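Local coordinates for mandelate racemase/muconate lactonizing enzyme family protein (Azoarcus sp., PDB 2QDE), which belongs to the enolase superfamily, with an alpha+beta capping domain beside a TIM-barrel-like domain that holds a barium ion in this model, at residues C298-G303 and P329-D334; P12-M17 and R30-L35; L336-I341 and P350-G355. One frame throughout, in Å; residues are numbered along the deposited sequence.

Contact 1: C298-G303 and P329-D334; sequences CMVGSG and PLHIHD
The delta carbon of I332 lies on the peptide between G301 and S302, with CD1 3.2 Å from the carbonyl O of G301; here side chain lies on backbone. One bond back, I332 CG1 meets CG1 of V300 at 3.6 Å, the two branches running alongside one another and pointing opposite ways. A chi1 of -180° swings V300 CG1 opposite the amide nitrogen and over to I332, and leaves CG2 4.2 Å from ND1 of H331, oblique to the ring. At the start of the helical segment the pyrrolidine of P329 rests on the next peptide: its CG is 3.6 Å from O of S302 and 3.7 Å from CA of G303. The carbonyl O of G301 also comes 3.2 Å from N of P329, but a proline nitrogen carries no hydrogen, and no hydrogen bond joins the two segments. Across the interface the contacts are van der Waals.

The second shell fixes both partners. S302 occupies the N-cap of helix 303-315, its OG bonding to N of L304 and, from the N-terminal domain, to D49. D344 receives both N of G303 and NE2 of H333, bridging the two segments from outside. At the far end H333 N bonds to O of P329, and D334, with phi 37°, is the C-prime residue of a Schellman motif. The arrangement sets the first turn of helix 328-332, through P329, against the N-cap of helix 303-315, with V300 farther along it at H331 and I332, in the loop that follows barrel strand 294-296 of the enolase-type C-terminal domain.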
loop_
_atom_site.group_PDB
_atom_site.type_symbol
_atom_site.label_atom_id
_atom_site.label_comp_id
_atom_site.label_asym_id
_atom_site.label_seq_id
_atom_site.Cartn_x
_atom_site.Cartn_y
_atom_site.Cartn_z
ATOM N N CYS A 298 -3.840 9.124 35.122
ATOM C CA CYS A 298 -4.608 8.482 36.171
ATOM C C CYS A 298 -6.058 8.904 36.057
ATOM O O CYS A 298 -6.387 9.820 35.304
ATOM C CB CYS A 298 -4.086 8.899 37.549
ATOM S SG CYS A 298 -4.483 10.618 37.992
ATOM N N MET A 299 -6.917 8.203 36.787
ATOM C CA MET A 299 -8.334 8.530 36.854
ATOM C C MET A 299 -8.406 9.072 38.282
ATOM O O MET A 299 -8.737 8.343 39.214
ATOM C CB MET A 299 -9.192 7.265 36.715
ATOM C CG MET A 299 -9.027 6.525 35.381
ATOM S SD MET A 299 -9.759 7.384 33.972
ATOM C CE MET A 299 -11.467 6.891 34.125
ATOM N N VAL A 300 -8.038 10.340 38.438
ATOM C CA VAL A 300 -7.996 11.033 39.729
ATOM C C VAL A 300 -8.615 10.268 40.896
ATOM O O VAL A 300 -9.842 10.132 40.994
ATOM C CB VAL A 300 -8.666 12.409 39.636
ATOM C CG1 VAL A 300 -8.603 13.108 40.992
ATOM C CG2 VAL A 300 -7.965 13.246 38.579
ATOM N N GLY A 301 -7.753 9.789 41.786
ATOM C CA GLY A 301 -8.217 9.037 42.932
ATOM C C GLY A 301 -7.317 9.154 44.147
ATOM O O GLY A 301 -6.379 9.953 44.174
ATOM N N SER A 302 -7.612 8.335 45.150
ATOM C CA SER A 302 -6.881 8.309 46.408
ATOM C C SER A 302 -5.475 7.762 46.233
ATOM O O SER A 302 -5.052 7.465 45.121
ATOM C CB SER A 302 -7.617 7.415 47.399
ATOM O OG SER A 302 -7.571 6.065 46.951
ATOM N N GLY A 303 -4.762 7.628 47.349
ATOM C CA GLY A 303 -3.420 7.079 47.310
ATOM C C GLY A 303 -3.502 5.630 46.864
ATOM O O GLY A 303 -2.522 5.058 46.369
ATOM N N PRO A 329 -3.776 11.879 44.007
ATOM C CA PRO A 329 -3.826 12.435 45.364
ATOM C C PRO A 329 -3.536 13.935 45.456
ATOM O O PRO A 329 -4.132 14.634 46.277
ATOM C CB PRO A 329 -2.790 11.600 46.117
ATOM C CG PRO A 329 -2.878 10.263 45.430
ATOM C CD PRO A 329 -2.905 10.691 43.969
ATOM N N LEU A 330 -2.622 14.432 44.624
ATOM C CA LEU A 330 -2.284 15.853 44.653
ATOM C C LEU A 330 -3.436 16.716 44.139
ATOM O O LEU A 330 -3.606 17.852 44.574
ATOM C CB LEU A 330 -1.017 16.131 43.831
ATOM C CG LEU A 330 0.251 15.363 44.223
ATOM C CD1 LEU A 330 1.423 15.840 43.369
ATOM C CD2 LEU A 330 0.557 15.580 45.693
ATOM N N HIS A 331 -4.225 16.181 43.211
ATOM C CA HIS A 331 -5.355 16.931 42.674
ATOM C C HIS A 331 -6.507 16.906 43.681
ATOM O O HIS A 331 -7.159 17.924 43.925
ATOM C CB HIS A 331 -5.806 16.337 41.332
ATOM C CG HIS A 331 -4.753 16.394 40.266
ATOM N ND1 HIS A 331 -4.371 15.287 39.538
ATOM C CD2 HIS A 331 -4.000 17.423 39.809
ATOM C CE1 HIS A 331 -3.428 15.632 38.677
ATOM N NE2 HIS A 331 -3.183 16.923 38.820
ATOM N N ILE A 332 -6.752 15.744 44.278
ATOM C CA ILE A 332 -7.830 15.627 45.254
ATOM C C ILE A 332 -7.587 16.506 46.484
ATOM O O ILE A 332 -8.507 17.165 46.985
ATOM C CB ILE A 332 -8.009 14.154 45.723
ATOM C CG1 ILE A 332 -8.614 13.317 44.594
ATOM C CG2 ILE A 332 -8.903 14.091 46.963
ATOM C CD1 ILE A 332 -8.782 11.850 44.950
ATOM N N HIS A 333 -6.349 16.520 46.963
ATOM C CA HIS A 333 -6.007 17.290 48.153
ATOM C C HIS A 333 -5.407 18.669 47.879
ATOM O O HIS A 333 -4.855 19.302 48.773
ATOM C CB HIS A 333 -5.070 16.458 49.027
ATOM C CG HIS A 333 -5.667 15.158 49.463
ATOM N ND1 HIS A 333 -6.636 15.074 50.439
ATOM C CD2 HIS A 333 -5.479 13.895 49.012
ATOM C CE1 HIS A 333 -7.020 13.817 50.570
ATOM N NE2 HIS A 333 -6.334 13.081 49.715
ATOM N N ASP A 334 -5.538 19.130 46.642
ATOM C CA ASP A 334 -5.033 20.436 46.227
ATOM C C ASP A 334 -3.694 20.831 46.870
ATOM O O ASP A 334 -3.615 21.802 47.614
ATOM C CB ASP A 334 -6.104 21.499 46.514
ATOM C CG ASP A 334 -5.792 22.838 45.873
ATOM O OD1 ASP A 334 -5.201 22.858 44.779
ATOM O OD2 ASP A 334 -6.154 23.880 46.449
#

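Contact 2: P12-M17 and R30-L35; sequences PISTPM and RIDGVL
I13 and G33 form a hydrogen-bonded pair of an antiparallel ladder joining strands 5-15 and 31-40 in the sheet of the N-terminal capping domain. The axes of strand segments 12-15 and 31-35 run at 154° and approach to 4.6 Å. The G33 N-H reaches O of I13 at 2.9 Å, whereas the bond from N of I13 arrives 46° above the carbonyl plane of G33. T15 and I31 repeat the pair of hydrogen bonds, and water 1 links T15 OG1 to I31 O.

CB of R30 lies 3.7 Å from O of T15; with chi1 at 72°, CG sits between the backbone N and carbonyl carbon, and the chain then runs extended to NE. CD passes 3.8 Å from CB of S14, NE forms a salt bridge with OD1 of D32, and the guanidinium presents one face to OG of S14, which stands 3.4 Å above its centre. T379 gives this serine hydroxyl a further partner. M17 SD packs on CG1 of I31; the I13 and L35 side chains cross at about a right angle, with I13 CD1 at L35 CG. The S14 hydroxyl donates to D32 OD1 over 2.7 Å, on the anti side but tilted out of the carboxylate plane.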
loop_
_atom_site.group_PDB
_atom_site.type_symbol
_atom_site.label_atom_id
_atom_site.label_comp_id
_atom_site.label_asym_id
_atom_site.label_seq_id
_atom_site.Cartn_x
_atom_site.Cartn_y
_atom_site.Cartn_z
ATOM N N PRO A 12 -19.244 1.885 46.783
ATOM C CA PRO A 12 -19.336 3.124 46.003
ATOM C C PRO A 12 -18.985 4.333 46.875
ATOM O O PRO A 12 -19.623 4.571 47.903
ATOM C CB PRO A 12 -20.793 3.137 45.564
ATOM C CG PRO A 12 -21.487 2.559 46.772
ATOM C CD PRO A 12 -20.584 1.401 47.171
ATOM N N ILE A 13 -17.965 5.087 46.477
ATOM C CA ILE A 13 -17.568 6.261 47.243
ATOM C C ILE A 13 -17.584 7.555 46.435
ATOM O O ILE A 13 -17.479 7.555 45.203
ATOM C CB ILE A 13 -16.149 6.100 47.862
ATOM C CG1 ILE A 13 -15.124 5.817 46.766
ATOM C CG2 ILE A 13 -16.147 4.977 48.897
ATOM C CD1 ILE A 13 -13.670 5.942 47.248
ATOM N N SER A 14 -17.737 8.661 47.149
ATOM C CA SER A 14 -17.742 9.979 46.534
ATOM C C SER A 14 -16.759 10.822 47.341
ATOM O O SER A 14 -16.980 11.082 48.520
ATOM C CB SER A 14 -19.144 10.594 46.586
ATOM O OG SER A 14 -20.053 9.878 45.764
ATOM N N THR A 15 -15.672 11.241 46.700
ATOM C CA THR A 15 -14.646 12.029 47.376
ATOM C C THR A 15 -14.640 13.509 46.996
ATOM O O THR A 15 -14.468 13.866 45.834
ATOM C CB THR A 15 -13.252 11.446 47.094
ATOM O OG1 THR A 15 -13.256 10.052 47.404
ATOM C CG2 THR A 15 -12.196 12.143 47.939
ATOM N N PRO A 16 -14.837 14.394 47.987
ATOM C CA PRO A 16 -14.846 15.836 47.731
ATOM C C PRO A 16 -13.443 16.340 47.380
ATOM O O PRO A 16 -12.444 15.814 47.871
ATOM C CB PRO A 16 -15.334 16.426 49.056
ATOM C CG PRO A 16 -16.102 15.293 49.698
ATOM C CD PRO A 16 -15.249 14.104 49.373
ATOM N N MET A 17 -13.383 17.365 46.538
ATOM C CA MET A 17 -12.119 17.963 46.121
ATOM C C MET A 17 -11.735 19.147 47.013
ATOM O O MET A 17 -12.607 19.807 47.597
ATOM C CB MET A 17 -12.238 18.449 44.673
ATOM C CG MET A 17 -12.570 17.355 43.676
ATOM S SD MET A 17 -11.116 16.459 43.102
ATOM C CE MET A 17 -10.870 17.218 41.529
ATOM N N ARG A 30 -17.111 16.662 43.278
ATOM C CA ARG A 30 -16.756 15.413 43.944
ATOM C C ARG A 30 -16.409 14.309 42.945
ATOM O O ARG A 30 -16.930 14.264 41.829
ATOM C CB ARG A 30 -17.907 14.946 44.844
ATOM C CG ARG A 30 -19.113 14.414 44.093
ATOM C CD ARG A 30 -20.179 13.890 45.054
ATOM N NE ARG A 30 -21.153 13.031 44.374
ATOM C CZ ARG A 30 -22.178 12.438 44.977
ATOM N NH1 ARG A 30 -22.374 12.607 46.281
ATOM N NH2 ARG A 30 -23.006 11.667 44.281
ATOM N N ILE A 31 -15.525 13.414 43.365
ATOM C CA ILE A 31 -15.089 12.300 42.538
ATOM C C ILE A 31 -15.897 11.048 42.874
ATOM O O ILE A 31 -15.804 10.533 43.991
ATOM C CB ILE A 31 -13.599 11.996 42.785
ATOM C CG1 ILE A 31 -12.745 13.207 42.409
ATOM C CG2 ILE A 31 -13.188 10.764 42.008
ATOM C CD1 ILE A 31 -12.936 13.687 40.975
ATOM N N ASP A 32 -16.686 10.561 41.915
ATOM C CA ASP A 32 -17.484 9.358 42.132
ATOM C C ASP A 32 -16.743 8.131 41.605
ATOM O O ASP A 32 -16.454 8.024 40.405
ATOM C CB ASP A 32 -18.849 9.469 41.448
ATOM C CG ASP A 32 -19.707 10.590 42.027
ATOM O OD1 ASP A 32 -19.651 10.816 43.258
ATOM O OD2 ASP A 32 -20.446 11.235 41.255
ATOM N N GLY A 33 -16.440 7.205 42.504
ATOM C CA GLY A 33 -15.718 6.017 42.105
ATOM C C GLY A 33 -16.150 4.781 42.854
ATOM O O GLY A 33 -17.216 4.746 43.462
ATOM N N VAL A 34 -15.305 3.760 42.830
ATOM C CA VAL A 34 -15.625 2.517 43.494
ATOM C C VAL A 34 -14.387 1.876 44.107
ATOM O O VAL A 34 -13.288 2.007 43.573
ATOM C CB VAL A 34 -16.282 1.552 42.472
ATOM C CG1 VAL A 34 -15.733 0.155 42.616
ATOM C CG2 VAL A 34 -17.787 1.558 42.654
ATOM N N LEU A 35 -14.574 1.205 45.241
ATOM C CA LEU A 35 -13.491 0.488 45.902
ATOM C C LEU A 35 -13.863 -0.983 45.831
ATOM O O LEU A 35 -15.040 -1.340 45.937
ATOM C CB LEU A 35 -13.340 0.898 47.368
ATOM C CG LEU A 35 -12.925 2.325 47.732
ATOM C CD1 LEU A 35 -12.586 2.356 49.218
ATOM C CD2 LEU A 35 -11.718 2.780 46.910
HETATM O O HOH W 1 -13.966 8.626 44.936
HETATM O O HOH W 2 -16.019 18.098 45.169
#

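Contact 3: L336-I341 and P350-G355; sequences LNSRDI and PRFEGG
The carbonyl O of F352 is gripped twice: N of S338 donates to it over 2.9 Å, in the carbonyl plane on a lone pair, and water 4 donates at 2.7 Å. That water accepts from N of R339, so two successive amides of the turn reach one strand carbonyl, one directly and one through solvent. CB of N337 also closes on this oxygen, at 3.1 Å.

The return bond comes from the side chain of S338. Its chi1 of 59° sets OG between the backbone N and the carbonyl carbon, where it accepts the N-H of F352 over 2.8 Å at an almost straight 176°. Both peptide polar groups of F352 are therefore bound by S338, through its amide and its hydroxyl. The same serine's CB meets the F352 ring at the edge, in plane, 4.0 Å from CD2, while the ring continues inward to P329 and L330 of helix 328-332 and L137 of strand 135-140.

Water 3 connects O of L336 to N of G355. On the solvent side R351 NH1 donates to OE1 of E353 within the strand, and R351 makes a cation-pi contact with Y358. The bond from I341 N to S338 O closes the turn. Strands 351-353 and 356-358, antiparallel neighbours linked through G354-G355, form an edge beta-hairpin of the C-terminal domain, whose outer strand holds loop 336-341 chiefly through S338.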
loop_
_atom_site.group_PDB
_atom_site.type_symbol
_atom_site.label_atom_id
_atom_site.label_comp_id
_atom_site.label_asym_id
_atom_site.label_seq_id
_atom_site.Cartn_x
_atom_site.Cartn_y
_atom_site.Cartn_z
ATOM N N LEU A 336 1.008 20.065 46.362
ATOM C CA LEU A 336 2.057 19.661 45.424
ATOM C C LEU A 336 2.945 18.523 45.902
ATOM O O LEU A 336 3.785 18.030 45.152
ATOM C CB LEU A 336 2.916 20.875 45.056
ATOM C CG LEU A 336 2.138 21.992 44.353
ATOM C CD1 LEU A 336 3.008 23.219 44.203
ATOM C CD2 LEU A 336 1.650 21.497 42.994
ATOM N N ASN A 337 2.780 18.131 47.158
ATOM C CA ASN A 337 3.527 17.012 47.718
ATOM C C ASN A 337 2.606 16.308 48.707
ATOM O O ASN A 337 1.593 16.876 49.132
ATOM C CB ASN A 337 4.832 17.475 48.384
ATOM C CG ASN A 337 4.622 18.602 49.356
ATOM O OD1 ASN A 337 3.933 18.446 50.368
ATOM N ND2 ASN A 337 5.209 19.754 49.058
ATOM N N SER A 338 2.940 15.072 49.055
ATOM C CA SER A 338 2.105 14.271 49.950
ATOM C C SER A 338 2.230 14.516 51.450
ATOM O O SER A 338 1.430 13.985 52.224
ATOM C CB SER A 338 2.342 12.788 49.673
ATOM O OG SER A 338 3.708 12.461 49.861
ATOM N N ARG A 339 3.227 15.283 51.883
ATOM C CA ARG A 339 3.346 15.534 53.318
ATOM C C ARG A 339 2.176 16.428 53.723
ATOM O O ARG A 339 1.782 16.467 54.885
ATOM C CB ARG A 339 4.687 16.198 53.671
ATOM C CG ARG A 339 5.169 17.223 52.673
ATOM C CD ARG A 339 6.271 18.112 53.248
ATOM N NE ARG A 339 5.726 19.064 54.217
ATOM C CZ ARG A 339 6.382 20.127 54.682
ATOM N NH1 ARG A 339 7.620 20.385 54.272
ATOM N NH2 ARG A 339 5.791 20.939 55.557
ATOM N N ASP A 340 1.600 17.124 52.749
ATOM C CA ASP A 340 0.462 17.994 53.026
ATOM C C ASP A 340 -0.880 17.266 52.930
ATOM O O ASP A 340 -1.928 17.906 52.792
ATOM C CB ASP A 340 0.461 19.194 52.078
ATOM C CG ASP A 340 1.605 20.155 52.359
ATOM O OD1 ASP A 340 2.044 20.231 53.538
ATOM O OD2 ASP A 340 2.053 20.840 51.409
ATOM N N ILE A 341 -0.855 15.937 53.011
ATOM C CA ILE A 341 -2.086 15.154 52.934
ATOM C C ILE A 341 -2.300 14.390 54.232
ATOM O O ILE A 341 -1.414 13.655 54.677
ATOM C CB ILE A 341 -2.034 14.148 51.766
ATOM C CG1 ILE A 341 -1.808 14.898 50.446
ATOM C CG2 ILE A 341 -3.327 13.343 51.721
ATOM C CD1 ILE A 341 -1.629 13.987 49.247
ATOM N N PRO A 350 1.212 7.156 48.952
ATOM C CA PRO A 350 2.567 7.047 48.397
ATOM C C PRO A 350 3.251 8.413 48.444
ATOM O O PRO A 350 2.603 9.451 48.270
ATOM C CB PRO A 350 2.312 6.567 46.974
ATOM C CG PRO A 350 1.115 5.683 47.148
ATOM C CD PRO A 350 0.229 6.494 48.074
ATOM N N ARG A 351 4.560 8.408 48.670
ATOM C CA ARG A 351 5.319 9.646 48.777
ATOM C C ARG A 351 5.506 10.455 47.491
ATOM O O ARG A 351 6.099 9.989 46.518
ATOM C CB ARG A 351 6.686 9.354 49.403
ATOM C CG ARG A 351 7.567 10.580 49.577
ATOM C CD ARG A 351 8.511 10.408 50.756
ATOM N NE ARG A 351 9.675 9.570 50.469
ATOM C CZ ARG A 351 10.830 10.034 49.990
ATOM N NH1 ARG A 351 10.974 11.331 49.740
ATOM N NH2 ARG A 351 11.850 9.210 49.785
ATOM N N PHE A 352 4.986 11.678 47.512
ATOM C CA PHE A 352 5.104 12.617 46.403
ATOM C C PHE A 352 5.956 13.731 46.998
ATOM O O PHE A 352 5.495 14.464 47.878
ATOM C CB PHE A 352 3.741 13.188 46.022
ATOM C CG PHE A 352 2.860 12.228 45.278
ATOM C CD1 PHE A 352 2.953 12.110 43.893
ATOM C CD2 PHE A 352 1.915 11.465 45.959
ATOM C CE1 PHE A 352 2.115 11.242 43.194
ATOM C CE2 PHE A 352 1.072 10.593 45.276
ATOM C CZ PHE A 352 1.168 10.483 43.888
ATOM N N GLU A 353 7.190 13.862 46.526
ATOM C CA GLU A 353 8.082 14.883 47.054
ATOM C C GLU A 353 9.081 15.388 46.012
ATOM O O GLU A 353 9.667 14.598 45.270
ATOM C CB GLU A 353 8.838 14.312 48.255
ATOM C CG GLU A 353 9.615 15.345 49.057
ATOM C CD GLU A 353 10.553 14.699 50.058
ATOM O OE1 GLU A 353 10.135 13.721 50.718
ATOM O OE2 GLU A 353 11.705 15.168 50.187
ATOM N N GLY A 354 9.268 16.705 45.968
ATOM C CA GLY A 354 10.199 17.300 45.025
ATOM C C GLY A 354 9.904 16.988 43.569
ATOM O O GLY A 354 10.817 16.968 42.743
ATOM N N GLY A 355 8.633 16.753 43.246
ATOM C CA GLY A 355 8.267 16.446 41.874
ATOM C C GLY A 355 8.538 14.999 41.497
ATOM O O GLY A 355 8.650 14.670 40.314
HETATM O O HOH W 3 6.129 16.805 44.823
HETATM O O HOH W 4 5.904 15.231 50.465
#

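In the fold
Contact 1 is the buried member, made of apolar side chains against each other and against backbone without a hydrogen bond across it, while contacts 2 and 3 are partly buried and rely on polar bonds. Contact 2 repeats main-chain bonds along paired strands; contact 3 gathers its bonds on a single serine, with waters at the margin. Contact 1 touches both others: CG2 of I332 packs on CG2 of T15 at 3.9 Å, tying the capping domain to the barrel domain, and CD1 of L330 meets O of L336 at 3.7 Å. Helix 328-332 thus lies between them. Contacts 2 and 3 do not touch, their nearest atoms being about 10 Å apart.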